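Uncharacterized protein (Escherichia coli O157:H7, PDB 5KOL) is an inactive member of the CinA (PncC) family that probably lacks nicotinamide-nucleotide amidohydrolase activity and whose role remains unknown. Local coordinates at residues Q82-R86 with Y87-S91. Residues are numbered along the deposited sequence; the frame is centred on the assembly and turned at random.
Sequences QSLER and YSAVS
With CG of both Arg86 and Tyr87 turned anti to their own carbonyl carbons (chi1 -72° and -58°), the two neighbouring side chains run side by side and point the same way. CB of Arg86 comes over the centre of one face of the Tyr87 ring, 3.8 Å from the centroid, a CH-pi contact close to the ring normal. Further out the arginine chain runs extended from CG to NE, its CD passing CE2 of Tyr87, and the guanidinium plane stands nearly perpendicular to the ring instead of stacking on it. The helix ends at Tyr87. Tyr87 N donates to Ser83 O at 3.0 Å, and Ser88 N donates to Leu84 O at 2.9 Å, the last turn closing just as Ser88 leaves helical geometry with a positive phi of 74°. That change of direction carries Ala89 back to Leu84, whose CD2 lies 3.8 Å from Ala89 CB: an apolar contact five residues apart across the helix C-terminus. The linker is then pinned by its serines. Ser88 OG donates to Tyr87 O (2.6 Å) in the carbonyl plane, on a lone pair, and accepts a weak bond from Val90 N. Ser91 OG donates to Ser88 O at 3.0 Å and, as N-cap of helix 92-106, also receives Val94 N. These residues make the connection between helix 81-87 and helix 92-106: Leu84 and Ala89 pack on helix 70-76 through Asp70, Leu84 also reaches Val94, Tyr87 touches Lys93 of helix 92-106, and the carbonyl of Ala89 accepts a hydrogen bond from Thr115 on strand 110-116, linking this connection to the sheet.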
loop_
_atom_site.group_PDB
_atom_site.type_symbol
_atom_site.label_atom_id
_atom_site.label_comp_id
_atom_site.label_asym_id
_atom_site.label_seq_id
_atom_site.Cartn_x
_atom_site.Cartn_y
_atom_site.Cartn_z
ATOM N N GLN A 82 13.786 0.371 -20.056
ATOM C CA GLN A 82 13.558 0.962 -21.373
ATOM C C GLN A 82 12.201 1.657 -21.453
ATOM O O GLN A 82 12.090 2.759 -22.006
ATOM C CB GLN A 82 13.683 -0.107 -22.457
ATOM C CG GLN A 82 15.068 -0.786 -22.442
ATOM C CD GLN A 82 15.084 -2.184 -21.797
ATOM O OE1 GLN A 82 14.806 -2.349 -20.596
ATOM N NE2 GLN A 82 15.482 -3.188 -22.584
ATOM N N SER A 83 11.153 1.038 -20.912
ATOM C CA SER A 83 9.831 1.647 -21.018
ATOM C C SER A 83 9.753 2.950 -20.222
ATOM O O SER A 83 9.098 3.905 -20.662
ATOM C CB SER A 83 8.755 0.663 -20.560
ATOM O OG SER A 83 8.803 0.442 -19.165
ATOM N N LEU A 84 10.410 3.005 -19.060
ATOM C CA LEU A 84 10.429 4.229 -18.259
ATOM C C LEU A 84 11.197 5.337 -18.968
ATOM O O LEU A 84 10.757 6.494 -18.994
ATOM C CB LEU A 84 11.054 3.936 -16.893
ATOM C CG LEU A 84 10.199 3.185 -15.878
ATOM C CD1 LEU A 84 11.074 2.673 -14.775
ATOM C CD2 LEU A 84 9.100 4.082 -15.298
ATOM N N GLU A 85 12.356 4.998 -19.550
ATOM C CA GLU A 85 13.132 5.982 -20.301
ATOM C C GLU A 85 12.375 6.501 -21.527
ATOM O O GLU A 85 12.450 7.693 -21.845
ATOM C CB GLU A 85 14.489 5.381 -20.706
ATOM C CG GLU A 85 15.243 4.742 -19.518
ATOM C CD GLU A 85 16.677 4.288 -19.843
ATOM O OE1 GLU A 85 16.918 3.767 -20.957
ATOM O OE2 GLU A 85 17.547 4.419 -18.951
ATOM N N ARG A 86 11.666 5.627 -22.245
ATOM C CA ARG A 86 10.976 6.079 -23.455
ATOM C C ARG A 86 9.753 6.933 -23.123
ATOM O O ARG A 86 9.503 7.953 -23.774
ATOM C CB ARG A 86 10.548 4.882 -24.308
ATOM C CG ARG A 86 11.666 4.144 -25.014
ATOM C CD ARG A 86 11.136 2.866 -25.660
ATOM N NE ARG A 86 12.121 2.213 -26.522
ATOM C CZ ARG A 86 11.885 1.099 -27.214
ATOM N NH1 ARG A 86 10.698 0.509 -27.139
ATOM N NH2 ARG A 86 12.832 0.575 -27.981
ATOM N N TYR A 87 8.984 6.543 -22.113
ATOM C CA TYR A 87 7.636 7.061 -21.956
ATOM C C TYR A 87 7.348 7.766 -20.644
ATOM O O TYR A 87 6.250 8.316 -20.511
ATOM C CB TYR A 87 6.622 5.922 -22.109
ATOM C CG TYR A 87 6.724 5.225 -23.435
ATOM C CD1 TYR A 87 6.486 5.914 -24.620
ATOM C CD2 TYR A 87 7.068 3.877 -23.501
ATOM C CE1 TYR A 87 6.584 5.276 -25.842
ATOM C CE2 TYR A 87 7.174 3.236 -24.708
ATOM C CZ TYR A 87 6.930 3.937 -25.873
ATOM O OH TYR A 87 7.034 3.279 -27.069
ATOM N N SER A 88 8.281 7.766 -19.685
ATOM C CA SER A 88 8.072 8.249 -18.316
ATOM C C SER A 88 7.219 7.273 -17.511
ATOM O O SER A 88 6.573 6.386 -18.084
ATOM C CB SER A 88 7.432 9.640 -18.292
ATOM O OG SER A 88 6.009 9.527 -18.250
ATOM N N ALA A 89 7.232 7.418 -16.178
ATOM C CA ALA A 89 6.437 6.558 -15.302
ATOM C C ALA A 89 4.942 6.809 -15.421
ATOM O O ALA A 89 4.147 5.927 -15.073
ATOM C CB ALA A 89 6.849 6.756 -13.833
ATOM N N VAL A 90 4.539 8.002 -15.846
ATOM C CA VAL A 90 3.126 8.320 -16.061
ATOM C C VAL A 90 2.892 8.089 -17.547
ATOM O O VAL A 90 3.074 8.985 -18.369
ATOM C CB VAL A 90 2.789 9.748 -15.634
ATOM C CG1 VAL A 90 1.349 10.110 -16.030
ATOM C CG2 VAL A 90 3.011 9.926 -14.119
ATOM N N SER A 91 2.506 6.865 -17.907
ATOM C CA SER A 91 2.367 6.525 -19.319
ATOM C C SER A 91 1.498 5.292 -19.443
ATOM O O SER A 91 1.427 4.468 -18.528
ATOM C CB SER A 91 3.722 6.243 -19.975
ATOM O OG SER A 91 4.230 5.018 -19.468
#